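Local coordinates for CRISPR protein (Archaeoglobus fulgidus, PDB 4MJK) that probably serves as a Cas5-type subunit, of the RAMP superfamily, in a type I-A CRISPR Cascade complex, at residues Ile69-Leu74 with Tyr228-Met233; Ser193-Phe198 with Ile232-Phe237. One frame throughout, in Å; residues are numbered along the deposited sequence.

Overall arrangement
Contacts 1 and 2 lie with their centres about 9 Å apart and share Ile232 and Met233, where strand 225-231 gives way to a loop. In chain order the segments run 69-74, 193-198, 228-233 and 232-237, so the later segments of the two contacts run into one another. Contact 1 is buried and joins strand 66-73, an outermost strand of the six-stranded antiparallel sheet, to strand 225-231, the middle of a three-stranded one. Contact 2, nearer the surface, joins the start of strand 196-202 and the residues before it to the loop that follows strand 225-231, its neighbour in the smaller sheet; the probable hydrogen bond from Glu197 N to Ile230 O, 2.8 Å, ties the two contacts together. Strand 225-231 thus packs against the edge of the larger sheet.

Contact 1. Residues Ile69-Leu74 with Tyr228-Met233; sequences IGWKAL and YRIPIM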
loop_
_atom_site.group_PDB
_atom_site.type_symbol
_atom_site.label_atom_id
_atom_site.label_comp_id
_atom_site.label_asym_id
_atom_site.label_seq_id
_atom_site.Cartn_x
_atom_site.Cartn_y
_atom_site.Cartn_z
ATOM N N ILE A 69 -2.123 9.871 -24.320
ATOM C CA ILE A 69 -1.601 9.209 -23.137
ATOM C C ILE A 69 -2.615 8.201 -22.656
ATOM O O ILE A 69 -3.745 8.559 -22.329
ATOM C CB ILE A 69 -1.246 10.197 -22.007
ATOM C CG1 ILE A 69 -0.788 9.422 -20.758
ATOM C CG2 ILE A 69 -2.422 11.101 -21.682
ATOM C CD1 ILE A 69 -0.170 10.319 -19.670
ATOM N N GLY A 70 -2.214 6.935 -22.661
ATOM C CA GLY A 70 -3.060 5.833 -22.219
ATOM C C GLY A 70 -2.230 4.888 -21.369
ATOM O O GLY A 70 -0.999 4.964 -21.372
ATOM N N TRP A 71 -2.891 3.990 -20.646
ATOM C CA TRP A 71 -2.187 3.092 -19.752
ATOM C C TRP A 71 -3.032 1.860 -19.517
ATOM O O TRP A 71 -4.241 1.868 -19.767
ATOM C CB TRP A 71 -1.891 3.779 -18.408
ATOM C CG TRP A 71 -3.135 4.300 -17.731
ATOM C CD1 TRP A 71 -3.886 3.663 -16.779
ATOM C CD2 TRP A 71 -3.793 5.547 -17.992
ATOM N NE1 TRP A 71 -4.963 4.448 -16.425
ATOM C CE2 TRP A 71 -4.926 5.607 -17.165
ATOM C CE3 TRP A 71 -3.523 6.621 -18.852
ATOM C CZ2 TRP A 71 -5.782 6.700 -17.148
ATOM C CZ3 TRP A 71 -4.381 7.713 -18.837
ATOM C CH2 TRP A 71 -5.499 7.739 -17.996
ATOM N N LYS A 72 -2.376 0.797 -19.056
ATOM C CA LYS A 72 -3.050 -0.439 -18.704
ATOM C C LYS A 72 -2.239 -1.196 -17.662
ATOM O O LYS A 72 -1.008 -1.091 -17.621
ATOM C CB LYS A 72 -3.265 -1.321 -19.940
ATOM C CG LYS A 72 -1.982 -1.836 -20.543
ATOM C CD LYS A 72 -2.223 -2.530 -21.873
ATOM C CE LYS A 72 -0.898 -2.970 -22.491
ATOM N NZ LYS A 72 -1.060 -3.655 -23.833
ATOM N N ALA A 73 -2.936 -1.951 -16.822
ATOM C CA ALA A 73 -2.290 -2.779 -15.813
ATOM C C ALA A 73 -1.696 -3.967 -16.542
ATOM O O ALA A 73 -2.273 -4.423 -17.513
ATOM C CB ALA A 73 -3.310 -3.244 -14.767
ATOM N N LEU A 74 -0.533 -4.437 -16.093
ATOM C CA LEU A 74 0.082 -5.632 -16.648
ATOM C C LEU A 74 -0.192 -6.837 -15.764
ATOM O O LEU A 74 -0.281 -7.960 -16.249
ATOM C CB LEU A 74 1.602 -5.430 -16.810
ATOM C CG LEU A 74 1.963 -4.243 -17.724
ATOM C CD1 LEU A 74 3.469 -3.965 -17.766
ATOM C CD2 LEU A 74 1.420 -4.480 -19.118
ATOM N N TYR A 228 -12.394 9.424 -19.215
ATOM C CA TYR A 228 -11.648 8.301 -19.794
ATOM C C TYR A 228 -12.368 6.996 -19.531
ATOM O O TYR A 228 -13.011 6.841 -18.488
ATOM C CB TYR A 228 -10.262 8.166 -19.139
ATOM C CG TYR A 228 -9.111 8.764 -19.911
ATOM C CD1 TYR A 228 -9.029 10.121 -20.122
ATOM C CD2 TYR A 228 -8.095 7.952 -20.425
ATOM C CE1 TYR A 228 -7.969 10.680 -20.822
ATOM C CE2 TYR A 228 -7.023 8.498 -21.117
ATOM C CZ TYR A 228 -6.968 9.866 -21.315
ATOM O OH TYR A 228 -5.910 10.424 -22.017
ATOM N N ARG A 229 -12.226 6.046 -20.451
ATOM C CA ARG A 229 -12.543 4.659 -20.155
ATOM C C ARG A 229 -11.215 4.020 -19.754
ATOM O O ARG A 229 -10.188 4.327 -20.346
ATOM C CB ARG A 229 -13.144 3.942 -21.366
ATOM C CG ARG A 229 -14.461 4.535 -21.841
ATOM C CD ARG A 229 -15.553 4.527 -20.759
ATOM N NE ARG A 229 -15.928 3.197 -20.268
ATOM C CZ ARG A 229 -16.945 2.473 -20.742
ATOM N NH1 ARG A 229 -17.688 2.931 -21.745
ATOM N NH2 ARG A 229 -17.226 1.289 -20.215
ATOM N N ILE A 230 -11.237 3.181 -18.722
ATOM C CA ILE A 230 -10.009 2.606 -18.173
ATOM C C ILE A 230 -10.196 1.111 -17.993
ATOM O O ILE A 230 -11.254 0.662 -17.531
ATOM C CB ILE A 230 -9.630 3.240 -16.795
ATOM C CG1 ILE A 230 -10.830 3.216 -15.843
ATOM C CG2 ILE A 230 -9.156 4.691 -16.986
ATOM C CD1 ILE A 230 -10.526 3.631 -14.403
ATOM N N PRO A 231 -9.175 0.326 -18.353
ATOM C CA PRO A 231 -9.323 -1.122 -18.196
ATOM C C PRO A 231 -9.004 -1.567 -16.765
ATOM O O PRO A 231 -8.099 -1.014 -16.119
ATOM C CB PRO A 231 -8.285 -1.677 -19.165
ATOM C CG PRO A 231 -7.170 -0.648 -19.128
ATOM C CD PRO A 231 -7.879 0.695 -18.956
ATOM N N ILE A 232 -9.753 -2.560 -16.291
ATOM C CA ILE A 232 -9.571 -3.132 -14.968
ATOM C C ILE A 232 -9.424 -4.642 -15.150
ATOM O O ILE A 232 -10.359 -5.342 -15.543
ATOM C CB ILE A 232 -10.770 -2.852 -14.043
ATOM C CG1 ILE A 232 -11.077 -1.341 -13.959
ATOM C CG2 ILE A 232 -10.546 -3.506 -12.670
ATOM C CD1 ILE A 232 -10.206 -0.583 -13.037
HETATM N N MSE A 233 -8.224 -5.123 -14.880
HETATM C CA MSE A 233 -7.871 -6.517 -15.059
HETATM C C MSE A 233 -8.502 -7.335 -13.940
HETATM O O MSE A 233 -8.409 -6.958 -12.771
HETATM C CB MSE A 233 -6.345 -6.601 -14.974
HETATM C CG MSE A 233 -5.709 -7.888 -15.382
HETATM SE SE MSE A 233 -3.778 -7.577 -15.478
HETATM C CE MSE A 233 -3.596 -7.479 -17.424
#
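A single hydrogen bond links the segments: Tyr228 OH donates to Ile69 O at 2.9 Å, lying in the carbonyl plane at a C=O...donor angle of 155°. The same oxygen sits at the edge of the Tyr228 ring, and Ile69 CG2 touches the hydroxyl. The aromatic contact lies alongside: the planes of the Trp71 six-membered ring and the Tyr228 ring are inclined by only 21°, but the rings are displaced so far that they scarcely overlap, with centroids 5.0 Å apart, and Trp71 CH2 meets Tyr228 CE2 at 3.6 Å. A phenylalanine in place of Tyr228 would probably leave Ile69 O without this donor and the ring without the bond that fixes its outer end. Among aliphatic contacts, Trp71 CZ2 reaches Ile230 CG2 (3.9 Å), and Lys72 CB rests on Pro231 CG (4.0 Å), while the lysine's ammonium leads off to Asp177 and Glu258. Met233, present as selenomethionine and bent at chi3 (-104°), brings CE to 3.3 Å from Ala73 O. Tyr30, Trp130 and Tyr201 also pack on Trp71. The outer edge of strand 66-73, at the rim of the six-stranded sheet, is thus covered by side chains of strand 225-231 from the smaller sheet (axes 7.1 Å apart), consistent with the beta-rich Cas5 fold.

Contact 2. Residues Ser193-Phe198 with Ile232-Phe237; sequences SQRWEF and IMTSIF
Arg195 meets the 232-237 loop from its first side-chain carbon onward: CB lies 3.6 Å from Ile232 CB, the two side chains running obliquely past each other. With CG anti to the carbonyl carbon (chi1 -76°), CG comes to 3.5 Å from Thr234 CG2, and the arginine crosses the threonine at about a right angle. Bends at chi2 and chi3 then fold the chain back, so that NE passes 4.1 Å from Ile232 CG2 and Ile232 CB lies over one guanidinium face, displaced toward the rim. At the tip, NH1 forms a salt bridge with Glu197 OE1 at 3.5 Å, the carboxylate oxygen lying in the guanidinium plane at its edge. In the backbone, Ile232 N donates to Arg195 O (2.9 Å, N-H...O 164°), which extends the antiparallel ladder of strands 196-202 and 225-231 one step past Glu197 and Ile230. The ladder is not continued by Arg195 N, which instead donates to Gln194 OE1 at 2.6 Å, nearly straight at 173° and on a lone pair of the amide oxygen. Glu197 has a second duty: its OE2 accepts from Phe198 N at 3.0 Å through the anti lone pair, holding the carboxylate while its CB packs on Ile232 CG1. Further along the loop, Ser235 OG accepts from Phe237 N, forming an ST turn.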
loop_
_atom_site.group_PDB
_atom_site.type_symbol
_atom_site.label_atom_id
_atom_site.label_comp_id
_atom_site.label_asym_id
_atom_site.label_seq_id
_atom_site.Cartn_x
_atom_site.Cartn_y
_atom_site.Cartn_z
ATOM N N SER A 193 -13.195 -7.994 -23.888
ATOM C CA SER A 193 -12.932 -8.628 -22.596
ATOM C C SER A 193 -13.107 -7.626 -21.464
ATOM O O SER A 193 -12.745 -6.443 -21.576
ATOM C CB SER A 193 -11.560 -9.289 -22.554
ATOM O OG SER A 193 -10.577 -8.400 -23.023
ATOM N N GLN A 194 -13.683 -8.121 -20.377
ATOM C CA GLN A 194 -14.336 -7.267 -19.400
ATOM C C GLN A 194 -13.529 -6.492 -18.403
ATOM O O GLN A 194 -12.367 -6.788 -18.085
ATOM C CB GLN A 194 -15.423 -8.017 -18.632
ATOM C CG GLN A 194 -16.777 -7.940 -19.312
ATOM C CD GLN A 194 -17.325 -6.526 -19.353
ATOM O OE1 GLN A 194 -16.726 -5.591 -18.808
ATOM N NE2 GLN A 194 -18.477 -6.363 -19.992
ATOM N N ARG A 195 -14.272 -5.511 -17.899
ATOM C CA ARG A 195 -13.874 -4.484 -16.982
ATOM C C ARG A 195 -13.268 -3.278 -17.683
ATOM O O ARG A 195 -12.058 -3.158 -17.861
ATOM C CB ARG A 195 -13.083 -5.030 -15.806
ATOM C CG ARG A 195 -13.998 -5.725 -14.803
ATOM C CD ARG A 195 -14.959 -4.727 -14.174
ATOM N NE ARG A 195 -14.567 -4.449 -12.795
ATOM C CZ ARG A 195 -14.918 -3.367 -12.105
ATOM N NH1 ARG A 195 -15.674 -2.431 -12.658
ATOM N NH2 ARG A 195 -14.506 -3.222 -10.855
ATOM N N TRP A 196 -14.178 -2.401 -18.088
ATOM C CA TRP A 196 -13.855 -1.062 -18.527
ATOM C C TRP A 196 -14.665 -0.069 -17.690
ATOM O O TRP A 196 -15.886 0.065 -17.852
ATOM C CB TRP A 196 -14.164 -0.900 -20.006
ATOM C CG TRP A 196 -13.176 -1.637 -20.851
ATOM C CD1 TRP A 196 -13.235 -2.961 -21.233
ATOM C CD2 TRP A 196 -11.951 -1.121 -21.374
ATOM N NE1 TRP A 196 -12.134 -3.275 -21.992
ATOM C CE2 TRP A 196 -11.327 -2.167 -22.087
ATOM C CE3 TRP A 196 -11.325 0.136 -21.325
ATOM C CZ2 TRP A 196 -10.109 -1.996 -22.744
ATOM C CZ3 TRP A 196 -10.125 0.303 -21.978
ATOM C CH2 TRP A 196 -9.525 -0.759 -22.680
ATOM N N GLU A 197 -13.981 0.623 -16.794
ATOM C CA GLU A 197 -14.627 1.593 -15.934
ATOM C C GLU A 197 -14.577 2.995 -16.555
ATOM O O GLU A 197 -14.090 3.157 -17.672
ATOM C CB GLU A 197 -13.967 1.573 -14.557
ATOM C CG GLU A 197 -14.730 0.733 -13.548
ATOM C CD GLU A 197 -15.903 1.489 -12.944
ATOM O OE1 GLU A 197 -16.532 0.950 -12.008
ATOM O OE2 GLU A 197 -16.194 2.624 -13.401
ATOM N N PHE A 198 -15.117 3.979 -15.834
ATOM C CA PHE A 198 -15.103 5.381 -16.225
ATOM C C PHE A 198 -14.351 6.148 -15.141
ATOM O O PHE A 198 -14.481 5.847 -13.948
ATOM C CB PHE A 198 -16.526 5.971 -16.263
ATOM C CG PHE A 198 -17.416 5.404 -17.343
ATOM C CD1 PHE A 198 -17.636 6.111 -18.516
ATOM C CD2 PHE A 198 -18.029 4.167 -17.181
ATOM C CE1 PHE A 198 -18.457 5.600 -19.508
ATOM C CE2 PHE A 198 -18.857 3.643 -18.175
ATOM C CZ PHE A 198 -19.070 4.366 -19.332
ATOM N N ILE A 232 -9.753 -2.560 -16.291
ATOM C CA ILE A 232 -9.571 -3.132 -14.968
ATOM C C ILE A 232 -9.424 -4.642 -15.150
ATOM O O ILE A 232 -10.359 -5.342 -15.543
ATOM C CB ILE A 232 -10.770 -2.852 -14.043
ATOM C CG1 ILE A 232 -11.077 -1.341 -13.959
ATOM C CG2 ILE A 232 -10.546 -3.506 -12.670
ATOM C CD1 ILE A 232 -10.206 -0.583 -13.037
HETATM N N MSE A 233 -8.224 -5.123 -14.880
HETATM C CA MSE A 233 -7.871 -6.517 -15.059
HETATM C C MSE A 233 -8.502 -7.335 -13.940
HETATM O O MSE A 233 -8.409 -6.958 -12.771
HETATM C CB MSE A 233 -6.345 -6.601 -14.974
HETATM C CG MSE A 233 -5.709 -7.888 -15.382
HETATM SE SE MSE A 233 -3.778 -7.577 -15.478
HETATM C CE MSE A 233 -3.596 -7.479 -17.424
ATOM N N THR A 234 -9.154 -8.441 -14.288
ATOM C CA THR A 234 -9.759 -9.310 -13.278
ATOM C C THR A 234 -9.013 -10.633 -13.136
ATOM O O THR A 234 -9.264 -11.397 -12.208
ATOM C CB THR A 234 -11.238 -9.608 -13.586
ATOM O OG1 THR A 234 -11.368 -10.065 -14.938
ATOM C CG2 THR A 234 -12.081 -8.359 -13.400
ATOM N N SER A 235 -8.101 -10.902 -14.060
ATOM C CA SER A 235 -7.335 -12.137 -14.049
ATOM C C SER A 235 -5.991 -11.868 -14.681
ATOM O O SER A 235 -5.882 -11.064 -15.617
ATOM C CB SER A 235 -8.071 -13.232 -14.838
ATOM O OG SER A 235 -7.185 -14.259 -15.274
ATOM N N ILE A 236 -4.966 -12.549 -14.181
ATOM C CA ILE A 236 -3.621 -12.392 -14.717
ATOM C C ILE A 236 -3.579 -12.743 -16.207
ATOM O O ILE A 236 -2.701 -12.287 -16.936
ATOM C CB ILE A 236 -2.604 -13.254 -13.924
ATOM C CG1 ILE A 236 -1.167 -12.928 -14.338
ATOM C CG2 ILE A 236 -2.910 -14.753 -14.086
ATOM C CD1 ILE A 236 -0.747 -11.503 -14.028
ATOM N N PHE A 237 -4.536 -13.540 -16.670
ATOM C CA PHE A 237 -4.490 -14.012 -18.058
ATOM C C PHE A 237 -5.412 -13.255 -19.017
ATOM O O PHE A 237 -5.286 -13.388 -20.232
ATOM C CB PHE A 237 -4.763 -15.519 -18.141
ATOM C CG PHE A 237 -3.794 -16.346 -17.351
ATOM C CD1 PHE A 237 -2.438 -16.290 -17.625
ATOM C CD2 PHE A 237 -4.232 -17.164 -16.331
ATOM C CE1 PHE A 237 -1.524 -17.056 -16.897
ATOM C CE2 PHE A 237 -3.326 -17.925 -15.592
ATOM C CZ PHE A 237 -1.968 -17.863 -15.882
#